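Local coordinates for uncharacterized protein YacP (Bacillus subtilis, PDB 5MQ8) that is an endoribonuclease (Rae1) of the PIN-like NYN family involved in ribosome-dependent mRNA decay, at residues V32-M37 with V50-H55; S25-R30 with L56-E61; G8-G13 with A101-T106; K36-Q41 with H67-I72. All coordinates share one frame; numbering follows the deposited sequence.

Interaction 1 of 4, residues V32-M37 with V50-H55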
loop_
_atom_site.group_PDB
_atom_site.type_symbol
_atom_site.label_atom_id
_atom_site.label_comp_id
_atom_site.label_asym_id
_atom_site.label_seq_id
_atom_site.Cartn_x
_atom_site.Cartn_y
_atom_site.Cartn_z
ATOM N N VAL A 32 -11.654 8.895 6.442
ATOM C CA VAL A 32 -10.343 8.831 7.092
ATOM C C VAL A 32 -10.506 8.252 8.504
ATOM O O VAL A 32 -9.758 7.336 8.871
ATOM C CB VAL A 32 -9.585 10.188 7.082
ATOM C CG1 VAL A 32 -8.290 10.107 7.899
ATOM C CG2 VAL A 32 -9.282 10.636 5.655
ATOM N N LEU A 33 -11.529 8.737 9.256
ATOM C CA LEU A 33 -11.811 8.251 10.604
ATOM C C LEU A 33 -12.102 6.753 10.635
ATOM O O LEU A 33 -11.541 6.055 11.479
ATOM C CB LEU A 33 -12.933 9.071 11.289
ATOM C CG LEU A 33 -13.383 8.618 12.684
ATOM C CD1 LEU A 33 -12.220 8.691 13.708
ATOM C CD2 LEU A 33 -14.572 9.444 13.146
ATOM N N ILE A 34 -12.932 6.252 9.699
ATOM C CA ILE A 34 -13.241 4.808 9.598
ATOM C C ILE A 34 -11.974 3.971 9.378
ATOM O O ILE A 34 -11.820 2.917 10.014
ATOM C CB ILE A 34 -14.330 4.535 8.531
ATOM C CG1 ILE A 34 -15.684 5.122 8.977
ATOM C CG2 ILE A 34 -14.454 3.041 8.225
ATOM C CD1 ILE A 34 -16.655 5.368 7.833
ATOM N N GLN A 35 -11.059 4.452 8.502
ATOM C CA GLN A 35 -9.798 3.767 8.208
ATOM C C GLN A 35 -8.899 3.737 9.453
ATOM O O GLN A 35 -8.343 2.683 9.763
ATOM C CB GLN A 35 -9.092 4.382 6.973
ATOM C CG GLN A 35 -7.744 3.727 6.578
ATOM C CD GLN A 35 -7.742 2.208 6.453
ATOM O OE1 GLN A 35 -6.829 1.522 6.926
ATOM N NE2 GLN A 35 -8.759 1.639 5.838
ATOM N N LYS A 36 -8.821 4.865 10.191
ATOM C CA LYS A 36 -8.072 4.962 11.448
ATOM C C LYS A 36 -8.622 3.977 12.481
ATOM O O LYS A 36 -7.839 3.327 13.180
ATOM C CB LYS A 36 -8.105 6.399 12.024
ATOM C CG LYS A 36 -7.393 7.474 11.195
ATOM C CD LYS A 36 -5.952 7.122 10.863
ATOM C CE LYS A 36 -5.787 6.962 9.371
ATOM N NZ LYS A 36 -4.764 5.939 9.019
ATOM N N MET A 37 -9.963 3.845 12.550
ATOM C CA MET A 37 -10.618 2.929 13.475
ATOM C C MET A 37 -10.439 1.450 13.081
ATOM O O MET A 37 -10.448 0.594 13.967
ATOM C CB MET A 37 -12.093 3.300 13.720
ATOM C CG MET A 37 -12.284 4.620 14.535
ATOM S SD MET A 37 -11.077 5.023 15.839
ATOM C CE MET A 37 -11.423 3.892 16.947
ATOM N N VAL A 50 -18.329 2.954 15.463
ATOM C CA VAL A 50 -18.315 4.397 15.215
ATOM C C VAL A 50 -19.749 4.877 15.010
ATOM O O VAL A 50 -20.448 4.385 14.124
ATOM C CB VAL A 50 -17.352 4.813 14.067
ATOM C CG1 VAL A 50 -17.256 6.333 13.952
ATOM C CG2 VAL A 50 -15.960 4.223 14.286
ATOM N N VAL A 51 -20.170 5.835 15.835
ATOM C CA VAL A 51 -21.506 6.425 15.806
ATOM C C VAL A 51 -21.441 7.844 15.252
ATOM O O VAL A 51 -20.779 8.726 15.814
ATOM C CB VAL A 51 -22.215 6.343 17.194
ATOM C CG1 VAL A 51 -23.593 7.016 17.172
ATOM C CG2 VAL A 51 -22.341 4.898 17.645
ATOM N N PHE A 52 -22.125 8.048 14.142
ATOM C CA PHE A 52 -22.196 9.328 13.478
ATOM C C PHE A 52 -23.587 9.919 13.616
ATOM O O PHE A 52 -24.591 9.247 13.350
ATOM C CB PHE A 52 -21.842 9.205 11.990
ATOM C CG PHE A 52 -20.394 8.907 11.690
ATOM C CD1 PHE A 52 -19.402 9.852 11.944
ATOM C CD2 PHE A 52 -20.023 7.709 11.090
ATOM C CE1 PHE A 52 -18.060 9.586 11.632
ATOM C CE2 PHE A 52 -18.679 7.447 10.780
ATOM C CZ PHE A 52 -17.709 8.382 11.062
ATOM N N ASP A 53 -23.641 11.192 14.011
ATOM C CA ASP A 53 -24.885 11.923 14.091
ATOM C C ASP A 53 -25.300 12.131 12.610
ATOM O O ASP A 53 -24.562 12.768 11.855
ATOM C CB ASP A 53 -24.650 13.274 14.797
ATOM C CG ASP A 53 -25.925 14.080 14.984
ATOM O OD1 ASP A 53 -26.543 14.462 13.960
ATOM O OD2 ASP A 53 -26.312 14.311 16.153
ATOM N N ALA A 54 -26.444 11.534 12.198
ATOM C CA ALA A 54 -26.957 11.577 10.817
ATOM C C ALA A 54 -27.268 12.986 10.263
ATOM O O ALA A 54 -27.290 13.163 9.042
ATOM C CB ALA A 54 -28.179 10.680 10.688
ATOM N N HIS A 55 -27.505 13.976 11.142
ATOM C CA HIS A 55 -27.764 15.353 10.708
ATOM C C HIS A 55 -26.496 16.162 10.435
ATOM O O HIS A 55 -26.579 17.214 9.791
ATOM C CB HIS A 55 -28.689 16.092 11.683
ATOM C CG HIS A 55 -30.091 15.594 11.588
ATOM N ND1 HIS A 55 -30.911 15.941 10.520
ATOM C CD2 HIS A 55 -30.739 14.702 12.368
ATOM C CE1 HIS A 55 -32.040 15.282 10.711
ATOM N NE2 HIS A 55 -31.980 14.518 11.806
#
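The ring of Phe52 is met obliquely by two side chains of helix 23-44, Leu33 and Ile34, while one of its faces carries a neighbour from its own strand: Val50 CG1 stands 3.5 Å above the ring plane, offset toward the rim. Leu33 touches with a single branch. Its CD2 lies 3.8 Å from Phe52 CE1 and almost as near CZ, the two side chains sliding past one another in opposite directions. Ile34 approaches the other flank of the ring, where its CD1 is 4.1 Å from Phe52 CE2. The backbone of Ile34 does not aim this residue at the strand; with CG1 anti to the carbonyl carbon (chi1 -67°), the end of the chain swings in and makes the contact. Phe73, on the neighbouring strand, also meets the Phe52 ring.

Val50 divides its two methyls between two partners a helical turn apart. CG2 sits 3.7 Å from Met37 CG, the tightest approach here, and CG1 lies 4.2 Å from Leu33 CD2. Met37 also packs on Leu4 and Val6 of strand 3-7. Val51, between the two strand residues in contact, serves the opposite side of the sheet and packs on helix 80-90. All five residues that touch are buried, and the interface is wholly apolar.

The helix runs nearly antiparallel to the strand, at 163° and 10.7 Å between the short axes. Helix 23-44 is the main helix of the connection between strand 3-7 and its parallel neighbour 47-52, a beta-alpha-beta crossover, the basic unit of the alpha/beta fold of PIN-like domains.

Interaction 2 of 4, residues S25-R30 with L56-E61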
loop_
_atom_site.group_PDB
_atom_site.type_symbol
_atom_site.label_atom_id
_atom_site.label_comp_id
_atom_site.label_asym_id
_atom_site.label_seq_id
_atom_site.Cartn_x
_atom_site.Cartn_y
_atom_site.Cartn_z
ATOM N N SER A 25 -20.757 17.264 3.816
ATOM C CA SER A 25 -21.061 16.856 5.198
ATOM C C SER A 25 -19.965 15.934 5.812
ATOM O O SER A 25 -20.249 14.843 6.329
ATOM C CB SER A 25 -22.462 16.247 5.304
ATOM O OG SER A 25 -23.473 17.200 5.017
ATOM N N PHE A 26 -18.701 16.412 5.742
ATOM C CA PHE A 26 -17.491 15.767 6.266
ATOM C C PHE A 26 -17.253 14.348 5.709
ATOM O O PHE A 26 -16.793 13.475 6.443
ATOM C CB PHE A 26 -17.501 15.778 7.810
ATOM C CG PHE A 26 -17.489 17.149 8.441
ATOM C CD1 PHE A 26 -16.286 17.796 8.713
ATOM C CD2 PHE A 26 -18.677 17.776 8.807
ATOM C CE1 PHE A 26 -16.272 19.050 9.334
ATOM C CE2 PHE A 26 -18.662 19.040 9.411
ATOM C CZ PHE A 26 -17.460 19.665 9.672
ATOM N N GLU A 27 -17.557 14.133 4.409
ATOM C CA GLU A 27 -17.436 12.841 3.725
ATOM C C GLU A 27 -16.021 12.270 3.787
ATOM O O GLU A 27 -15.858 11.086 4.080
ATOM C CB GLU A 27 -17.928 12.938 2.278
ATOM C CG GLU A 27 -17.958 11.599 1.556
ATOM C CD GLU A 27 -18.377 11.624 0.100
ATOM O OE1 GLU A 27 -18.077 12.621 -0.598
ATOM O OE2 GLU A 27 -18.965 10.616 -0.357
ATOM N N GLU A 28 -15.008 13.112 3.516
ATOM C CA GLU A 28 -13.610 12.722 3.560
ATOM C C GLU A 28 -13.166 12.476 5.000
ATOM O O GLU A 28 -12.486 11.480 5.255
ATOM C CB GLU A 28 -12.718 13.749 2.851
ATOM C CG GLU A 28 -12.737 13.566 1.344
ATOM C CD GLU A 28 -12.016 14.595 0.491
ATOM O OE1 GLU A 28 -11.033 15.209 0.966
ATOM O OE2 GLU A 28 -12.430 14.766 -0.677
ATOM N N ALA A 29 -13.591 13.341 5.942
ATOM C CA ALA A 29 -13.242 13.192 7.358
ATOM C C ALA A 29 -13.793 11.874 7.943
ATOM O O ALA A 29 -13.090 11.187 8.687
ATOM C CB ALA A 29 -13.741 14.385 8.152
ATOM N N ARG A 30 -15.026 11.509 7.553
ATOM C CA ARG A 30 -15.717 10.280 7.937
ATOM C C ARG A 30 -14.923 9.055 7.433
ATOM O O ARG A 30 -14.639 8.150 8.212
ATOM C CB ARG A 30 -17.149 10.304 7.384
ATOM C CG ARG A 30 -17.933 9.008 7.521
ATOM C CD ARG A 30 -18.105 8.358 6.166
ATOM N NE ARG A 30 -19.320 8.801 5.512
ATOM C CZ ARG A 30 -19.547 8.703 4.209
ATOM N NH1 ARG A 30 -18.620 8.204 3.398
ATOM N NH2 ARG A 30 -20.697 9.114 3.702
ATOM N N LEU A 56 -25.329 15.679 10.909
ATOM C CA LEU A 56 -24.054 16.387 10.731
ATOM C C LEU A 56 -23.080 15.682 9.778
ATOM O O LEU A 56 -22.258 16.347 9.137
ATOM C CB LEU A 56 -23.378 16.632 12.093
ATOM C CG LEU A 56 -24.204 17.365 13.162
ATOM C CD1 LEU A 56 -23.742 16.993 14.550
ATOM C CD2 LEU A 56 -24.147 18.870 12.968
ATOM N N VAL A 57 -23.136 14.342 9.715
ATOM C CA VAL A 57 -22.220 13.575 8.875
ATOM C C VAL A 57 -22.968 12.871 7.749
ATOM O O VAL A 57 -24.023 12.273 7.980
ATOM C CB VAL A 57 -21.334 12.593 9.701
ATOM C CG1 VAL A 57 -20.281 11.902 8.822
ATOM C CG2 VAL A 57 -20.662 13.302 10.881
ATOM N N LYS A 58 -22.389 12.945 6.535
ATOM C CA LYS A 58 -22.880 12.340 5.298
ATOM C C LYS A 58 -23.064 10.833 5.474
ATOM O O LYS A 58 -22.153 10.145 5.948
ATOM C CB LYS A 58 -21.890 12.648 4.157
ATOM C CG LYS A 58 -22.151 11.939 2.834
ATOM C CD LYS A 58 -23.077 12.680 1.890
ATOM C CE LYS A 58 -23.722 11.733 0.904
ATOM N NZ LYS A 58 -22.738 11.157 -0.060
ATOM N N GLY A 59 -24.252 10.354 5.102
ATOM C CA GLY A 59 -24.617 8.945 5.160
ATOM C C GLY A 59 -23.843 8.119 4.153
ATOM O O GLY A 59 -23.391 8.639 3.123
ATOM N N LEU A 60 -23.650 6.834 4.479
ATOM C CA LEU A 60 -22.924 5.861 3.662
ATOM C C LEU A 60 -23.604 5.604 2.312
ATOM O O LEU A 60 -22.907 5.517 1.294
ATOM C CB LEU A 60 -22.755 4.547 4.449
ATOM C CG LEU A 60 -21.371 4.208 5.027
ATOM C CD1 LEU A 60 -20.597 5.438 5.477
ATOM C CD2 LEU A 60 -21.499 3.238 6.187
ATOM N N GLU A 61 -24.963 5.517 2.304
ATOM C CA GLU A 61 -25.801 5.245 1.125
ATOM C C GLU A 61 -25.377 3.913 0.476
ATOM O O GLU A 61 -25.660 2.853 1.040
ATOM C CB GLU A 61 -25.800 6.421 0.114
ATOM C CG GLU A 61 -26.491 7.686 0.593
ATOM C CD GLU A 61 -26.618 8.762 -0.471
ATOM O OE1 GLU A 61 -27.737 8.941 -1.005
ATOM O OE2 GLU A 61 -25.596 9.420 -0.776
HETATM O O HOH W 1 -20.742 8.653 0.768
#
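Arg30 grips the backbone carbonyl of Lys58 side-on, with NE and NH2 both donating to the one oxygen. The NH2 bond is the shorter, 2.9 Å to Lys58 O, against 3.2 Å from NE to the same atom. The oxygen lies in the guanidinium plane, whereas the donors reach it from one face of its carbonyl; NH2 stands well above that carbonyl plane and therefore off the lone pairs. A further bond, donated by the loop, runs from Lys58 N to Ser25 O at 2.9 Å.

Further out, a water joins three charged groups. It donates to Glu27 OE2 and accepts from Arg30 NH2 at 3.0 Å, with a weak bond from Lys58 NZ. Lys58 NZ also forms a long salt bridge with Glu27 OE2, 3.8 Å away, and a weak one with the poorly ordered Glu61, so the lysine stands between two carboxylates. Their charges, with the water, probably ease the closeness of arginine and lysine.

Packing completes the grip. Leu60 CD1 sits over the centre of the guanidinium, 3.6 Å above its plane. Nearer the backbone, Arg30 CB meets Val57 CG1 at 3.8 Å. The aliphatic part of Arg30 and Val57 both continue onto Phe52 of strand 47-52.

The side-on grip of two arginine nitrogens on one carbonyl oxygen, together with the backbone bond, ties residues 56-61 to segment 25-30 of helix 23-44. In the alpha/beta domain this fastens the loop just past the carboxyl end of strand 47-52.

Interaction 3 of 4, residues G8-G13 with A101-T106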
loop_
_atom_site.group_PDB
_atom_site.type_symbol
_atom_site.label_atom_id
_atom_site.label_comp_id
_atom_site.label_asym_id
_atom_site.label_seq_id
_atom_site.Cartn_x
_atom_site.Cartn_y
_atom_site.Cartn_z
ATOM N N GLY A 8 -18.214 9.789 16.494
ATOM C CA GLY A 8 -17.636 10.102 15.195
ATOM C C GLY A 8 -17.504 11.575 14.861
ATOM O O GLY A 8 -16.418 12.021 14.479
ATOM N N TYR A 9 -18.607 12.331 14.986
ATOM C CA TYR A 9 -18.616 13.777 14.707
ATOM C C TYR A 9 -17.648 14.531 15.627
ATOM O O TYR A 9 -16.940 15.420 15.161
ATOM C CB TYR A 9 -20.044 14.371 14.808
ATOM C CG TYR A 9 -20.085 15.855 14.515
ATOM C CD1 TYR A 9 -19.895 16.336 13.220
ATOM C CD2 TYR A 9 -20.229 16.786 15.541
ATOM C CE1 TYR A 9 -19.898 17.706 12.945
ATOM C CE2 TYR A 9 -20.220 18.161 15.281
ATOM C CZ TYR A 9 -20.071 18.612 13.978
ATOM O OH TYR A 9 -20.091 19.960 13.710
ATOM N N ASN A 10 -17.610 14.164 16.914
ATOM C CA ASN A 10 -16.713 14.784 17.876
ATOM C C ASN A 10 -15.247 14.614 17.497
ATOM O O ASN A 10 -14.484 15.575 17.643
ATOM C CB ASN A 10 -16.962 14.271 19.287
ATOM C CG ASN A 10 -16.226 15.053 20.346
ATOM O OD1 ASN A 10 -15.258 14.576 20.947
ATOM N ND2 ASN A 10 -16.664 16.282 20.582
ATOM N N MET A 11 -14.848 13.400 17.015
ATOM C CA MET A 11 -13.464 13.124 16.593
ATOM C C MET A 11 -13.118 13.999 15.424
ATOM O O MET A 11 -12.056 14.618 15.424
ATOM C CB MET A 11 -13.238 11.633 16.233
ATOM C CG MET A 11 -13.434 10.664 17.384
ATOM S SD MET A 11 -12.537 11.033 18.920
ATOM C CE MET A 11 -13.876 11.557 19.968
ATOM N N ILE A 12 -14.025 14.070 14.443
ATOM C CA ILE A 12 -13.888 14.864 13.222
ATOM C C ILE A 12 -13.559 16.333 13.543
ATOM O O ILE A 12 -12.597 16.860 13.003
ATOM C CB ILE A 12 -15.121 14.696 12.294
ATOM C CG1 ILE A 12 -15.097 13.317 11.594
ATOM C CG2 ILE A 12 -15.203 15.840 11.260
ATOM C CD1 ILE A 12 -16.375 12.936 10.788
ATOM N N GLY A 13 -14.320 16.938 14.449
ATOM C CA GLY A 13 -14.130 18.323 14.860
ATOM C C GLY A 13 -12.915 18.588 15.732
ATOM O O GLY A 13 -12.470 19.735 15.815
ATOM N N ALA A 101 -15.348 7.137 23.316
ATOM C CA ALA A 101 -14.465 8.200 22.851
ATOM C C ALA A 101 -15.280 9.447 22.511
ATOM O O ALA A 101 -16.019 9.462 21.519
ATOM C CB ALA A 101 -13.656 7.737 21.653
ATOM N N THR A 102 -15.166 10.481 23.372
ATOM C CA THR A 102 -15.828 11.789 23.243
ATOM C C THR A 102 -15.250 12.824 24.211
ATOM O O THR A 102 -14.948 12.510 25.367
ATOM C CB THR A 102 -17.381 11.699 23.337
ATOM O OG1 THR A 102 -17.951 12.934 22.901
ATOM C CG2 THR A 102 -17.902 11.331 24.736
ATOM N N SER A 103 -15.129 14.069 23.728
ATOM C CA SER A 103 -14.717 15.238 24.514
ATOM C C SER A 103 -15.904 16.214 24.634
ATOM O O SER A 103 -15.726 17.334 25.112
ATOM C CB SER A 103 -13.515 15.930 23.877
ATOM O OG SER A 103 -12.337 15.212 24.193
ATOM N N ASP A 104 -17.113 15.788 24.198
ATOM C CA ASP A 104 -18.319 16.619 24.259
ATOM C C ASP A 104 -18.921 16.644 25.654
ATOM O O ASP A 104 -19.078 15.599 26.274
ATOM C CB ASP A 104 -19.373 16.161 23.245
ATOM C CG ASP A 104 -20.692 16.907 23.386
ATOM O OD1 ASP A 104 -20.782 18.063 22.889
ATOM O OD2 ASP A 104 -21.612 16.369 24.052
ATOM N N TYR A 105 -19.359 17.836 26.102
ATOM C CA TYR A 105 -20.024 17.998 27.395
ATOM C C TYR A 105 -21.377 18.715 27.253
ATOM O O TYR A 105 -22.023 18.997 28.258
ATOM C CB TYR A 105 -19.093 18.669 28.419
ATOM C CG TYR A 105 -17.970 17.772 28.899
ATOM C CD1 TYR A 105 -16.742 17.747 28.243
ATOM C CD2 TYR A 105 -18.123 16.971 30.031
ATOM C CE1 TYR A 105 -15.699 16.931 28.688
ATOM C CE2 TYR A 105 -17.084 16.159 30.492
ATOM C CZ TYR A 105 -15.873 16.142 29.815
ATOM O OH TYR A 105 -14.850 15.338 30.255
ATOM N N THR A 106 -21.831 18.963 26.006
ATOM C CA THR A 106 -23.126 19.586 25.733
ATOM C C THR A 106 -24.285 18.604 25.917
ATOM O O THR A 106 -25.401 19.019 26.244
ATOM C CB THR A 106 -23.176 20.288 24.365
ATOM O OG1 THR A 106 -23.110 19.341 23.304
ATOM C CG2 THR A 106 -22.127 21.379 24.208
HETATM O O HOH W 2 -15.744 18.950 22.157
#
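An ST turn at the end of strand 98-101 docks on the short helix 8-14 through Asn10 and Ser103. Within the turn, Asp104 N donates to Thr102 OG1 at 3.2 Å. The same hydroxyl is hydrogen-bonded to Asp7, the last residue of strand 3-7, so the turn is anchored at the carboxyl ends of the parallel strands, the side on which PIN-family nucleases generally have their active sites.

Across the contact, Ser103 N donates to Asn10 OD1 at 2.8 Å. The bond is nearly straight at the hydrogen (165°), yet the donor stands 46° out of the amide plane, above it and off the lone pairs. Asn10 extends toward the loop because its CG is anti to the backbone N (chi1 -170°), and its side chain passes Thr102 at about a right angle. The other end of the amide faces Asp104: ND2 is 3.8 Å from Asp104 CB, with amide and carboxylate planes steeply inclined. ND2 also donates to a water at 3.2 Å, and that water returns a weak bond to Ser103 O.

Met11 supplies the apolar part. Its chain folds over beyond CG and brings CE to 3.4 Å from Ala101 O and 4.2 Å from Ala101 CB. Leu124 of helix 121-145 packs against both residues.

Asn10 thus uses its amide as a small bridge, its oxygen taking the N-H of Ser103 directly and its nitrogen reaching, more weakly, the carbonyl of the same residue through water. These complementary roles would probably disfavour a flip of the amide.

Interaction 4 of 4, residues K36-Q41 with H67-I72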
loop_
_atom_site.group_PDB
_atom_site.type_symbol
_atom_site.label_atom_id
_atom_site.label_comp_id
_atom_site.label_asym_id
_atom_site.label_seq_id
_atom_site.Cartn_x
_atom_site.Cartn_y
_atom_site.Cartn_z
ATOM N N LYS A 36 -8.821 4.865 10.191
ATOM C CA LYS A 36 -8.072 4.962 11.448
ATOM C C LYS A 36 -8.622 3.977 12.481
ATOM O O LYS A 36 -7.839 3.327 13.180
ATOM C CB LYS A 36 -8.105 6.399 12.024
ATOM C CG LYS A 36 -7.393 7.474 11.195
ATOM C CD LYS A 36 -5.952 7.122 10.863
ATOM C CE LYS A 36 -5.787 6.962 9.371
ATOM N NZ LYS A 36 -4.764 5.939 9.019
ATOM N N MET A 37 -9.963 3.845 12.550
ATOM C CA MET A 37 -10.618 2.929 13.475
ATOM C C MET A 37 -10.439 1.450 13.081
ATOM O O MET A 37 -10.448 0.594 13.967
ATOM C CB MET A 37 -12.093 3.300 13.720
ATOM C CG MET A 37 -12.284 4.620 14.535
ATOM S SD MET A 37 -11.077 5.023 15.839
ATOM C CE MET A 37 -11.423 3.892 16.947
ATOM N N ALA A 38 -10.230 1.156 11.772
ATOM C CA ALA A 38 -9.947 -0.195 11.271
ATOM C C ALA A 38 -8.577 -0.610 11.792
ATOM O O ALA A 38 -8.450 -1.699 12.331
ATOM C CB ALA A 38 -9.965 -0.216 9.747
ATOM N N GLU A 39 -7.575 0.299 11.701
ATOM C CA GLU A 39 -6.224 0.085 12.207
ATOM C C GLU A 39 -6.243 -0.164 13.724
ATOM O O GLU A 39 -5.598 -1.109 14.182
ATOM C CB GLU A 39 -5.332 1.281 11.881
ATOM C CG GLU A 39 -4.841 1.281 10.453
ATOM C CD GLU A 39 -4.642 2.635 9.811
ATOM O OE1 GLU A 39 -4.422 3.623 10.546
ATOM O OE2 GLU A 39 -4.681 2.704 8.564
ATOM N N TYR A 40 -7.020 0.656 14.485
ATOM C CA TYR A 40 -7.189 0.556 15.936
ATOM C C TYR A 40 -7.776 -0.801 16.305
ATOM O O TYR A 40 -7.214 -1.466 17.179
ATOM C CB TYR A 40 -8.089 1.689 16.478
ATOM C CG TYR A 40 -8.144 1.766 17.990
ATOM C CD1 TYR A 40 -9.050 0.997 18.718
ATOM C CD2 TYR A 40 -7.308 2.626 18.693
ATOM C CE1 TYR A 40 -9.078 1.038 20.111
ATOM C CE2 TYR A 40 -7.359 2.708 20.085
ATOM C CZ TYR A 40 -8.239 1.906 20.792
ATOM O OH TYR A 40 -8.276 1.989 22.169
ATOM N N GLN A 41 -8.903 -1.199 15.653
ATOM C CA GLN A 41 -9.563 -2.480 15.903
ATOM C C GLN A 41 -8.578 -3.648 15.672
ATOM O O GLN A 41 -8.444 -4.513 16.542
ATOM C CB GLN A 41 -10.828 -2.650 15.035
ATOM C CG GLN A 41 -11.490 -4.033 15.197
ATOM C CD GLN A 41 -12.991 -4.099 15.132
ATOM O OE1 GLN A 41 -13.715 -3.212 15.571
ATOM N NE2 GLN A 41 -13.499 -5.186 14.595
ATOM N N HIS A 67 -14.885 -3.729 6.803
ATOM C CA HIS A 67 -15.432 -4.862 7.558
ATOM C C HIS A 67 -14.914 -4.892 9.005
ATOM O O HIS A 67 -15.528 -5.524 9.869
ATOM C CB HIS A 67 -15.134 -6.189 6.832
ATOM C CG HIS A 67 -13.677 -6.543 6.759
ATOM N ND1 HIS A 67 -12.885 -6.139 5.697
ATOM C CD2 HIS A 67 -12.916 -7.256 7.626
ATOM C CE1 HIS A 67 -11.674 -6.611 5.956
ATOM N NE2 HIS A 67 -11.647 -7.292 7.102
ATOM N N ARG A 68 -13.779 -4.204 9.256
ATOM C CA ARG A 68 -13.151 -4.101 10.571
ATOM C C ARG A 68 -13.914 -3.137 11.475
ATOM O O ARG A 68 -13.672 -3.135 12.677
ATOM C CB ARG A 68 -11.703 -3.591 10.420
ATOM C CG ARG A 68 -10.623 -4.434 11.102
ATOM C CD ARG A 68 -9.974 -5.430 10.147
ATOM N NE ARG A 68 -9.268 -4.797 9.029
ATOM C CZ ARG A 68 -8.813 -5.458 7.968
ATOM N NH1 ARG A 68 -8.960 -6.774 7.883
ATOM N NH2 ARG A 68 -8.188 -4.812 6.995
ATOM N N VAL A 69 -14.774 -2.269 10.914
ATOM C CA VAL A 69 -15.458 -1.247 11.721
ATOM C C VAL A 69 -16.949 -1.235 11.508
ATOM O O VAL A 69 -17.412 -1.018 10.389
ATOM C CB VAL A 69 -14.899 0.186 11.469
ATOM C CG1 VAL A 69 -15.319 1.147 12.568
ATOM C CG2 VAL A 69 -13.398 0.188 11.318
ATOM N N GLU A 70 -17.698 -1.342 12.599
ATOM C CA GLU A 70 -19.143 -1.190 12.531
ATOM C C GLU A 70 -19.420 0.328 12.578
ATOM O O GLU A 70 -18.936 1.023 13.472
ATOM C CB GLU A 70 -19.821 -1.908 13.700
ATOM C CG GLU A 70 -21.333 -1.934 13.578
ATOM C CD GLU A 70 -22.060 -2.771 14.608
ATOM O OE1 GLU A 70 -23.306 -2.706 14.620
ATOM O OE2 GLU A 70 -21.400 -3.495 15.387
ATOM N N VAL A 71 -20.160 0.829 11.594
ATOM C CA VAL A 71 -20.505 2.240 11.473
ATOM C C VAL A 71 -22.017 2.374 11.605
ATOM O O VAL A 71 -22.757 1.753 10.837
ATOM C CB VAL A 71 -19.953 2.840 10.154
ATOM C CG1 VAL A 71 -20.489 4.242 9.920
ATOM C CG2 VAL A 71 -18.421 2.830 10.143
ATOM N N ILE A 72 -22.473 3.170 12.597
ATOM C CA ILE A 72 -23.895 3.368 12.885
ATOM C C ILE A 72 -24.263 4.833 12.819
ATOM O O ILE A 72 -23.574 5.666 13.393
ATOM C CB ILE A 72 -24.303 2.694 14.235
ATOM C CG1 ILE A 72 -24.292 1.166 14.090
ATOM C CG2 ILE A 72 -25.692 3.158 14.724
ATOM C CD1 ILE A 72 -24.263 0.418 15.337
HETATM O O HOH W 3 -16.748 -3.313 14.438
#
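The helix and the chain entering strand 70-73 come closest at Ala38 and Arg68, whose CA atoms are 5.1 Å apart, an approach at which the small Ala38 side chain meets both Arg68 and Val69. Val69 fits close beside the helix backbone: its CG2 lies 3.3 Å from Ala38 N and 3.8 Å from Ala38 CB. Its other methyl, CG1, turns to Met37 and stands 4.0 Å from Met37 CB. Arg68 lays its aliphatic part along the same turn, with CB 3.9 Å from Ala38 CB and CG near the Ala38 carbonyl.

Beyond CG the arginine curls away and leaves this contact. His67 CE1 lies over one face of the guanidinium, 3.3 Å above its plane and offset toward the rim, and NH1 forms a salt bridge with Glu162 of the second subunit. Leu158 of that subunit packs on both Ala38 and Arg68.

One turn further along the helix, the amide of Gln41 lies too close to the Arg68 carbonyl for its pose to be certain. As modelled, OE1 accepts from Val48 N and from a water at 3.2 Å; the water in turn accepts from Glu70 N at 2.9 Å.

The chemistry is therefore divided. Valine and alanine make a close, buried apolar fit, whereas the charge of Arg68 is directed into the contact between subunits, where Glu162 answers it.

Three of the four contacts use helix 23-44, in the order interaction 2, interaction 1, interaction 4 from its first turns onward. Interactions 1 and 4 share Lys36 and Met37, have centres about 9 Å apart and reach neighbouring parallel strands, 47-52 and 70-73. The centre of interaction 2 is about 8 Å from that of interaction 1, and Phe52 packs on Arg30 and Val57 between them. Interaction 3 joins different elements, and the loop it closes along the chain encloses the other three. It meets interactions 1 and 2 through Gly8 and Ile12, but its centre is about 17 Å from that of interaction 4. One alpha/beta core is thus joined to the loops that follow strands 47-52 and 98-101 and, most plainly at the Arg68 salt bridge, to the second subunit.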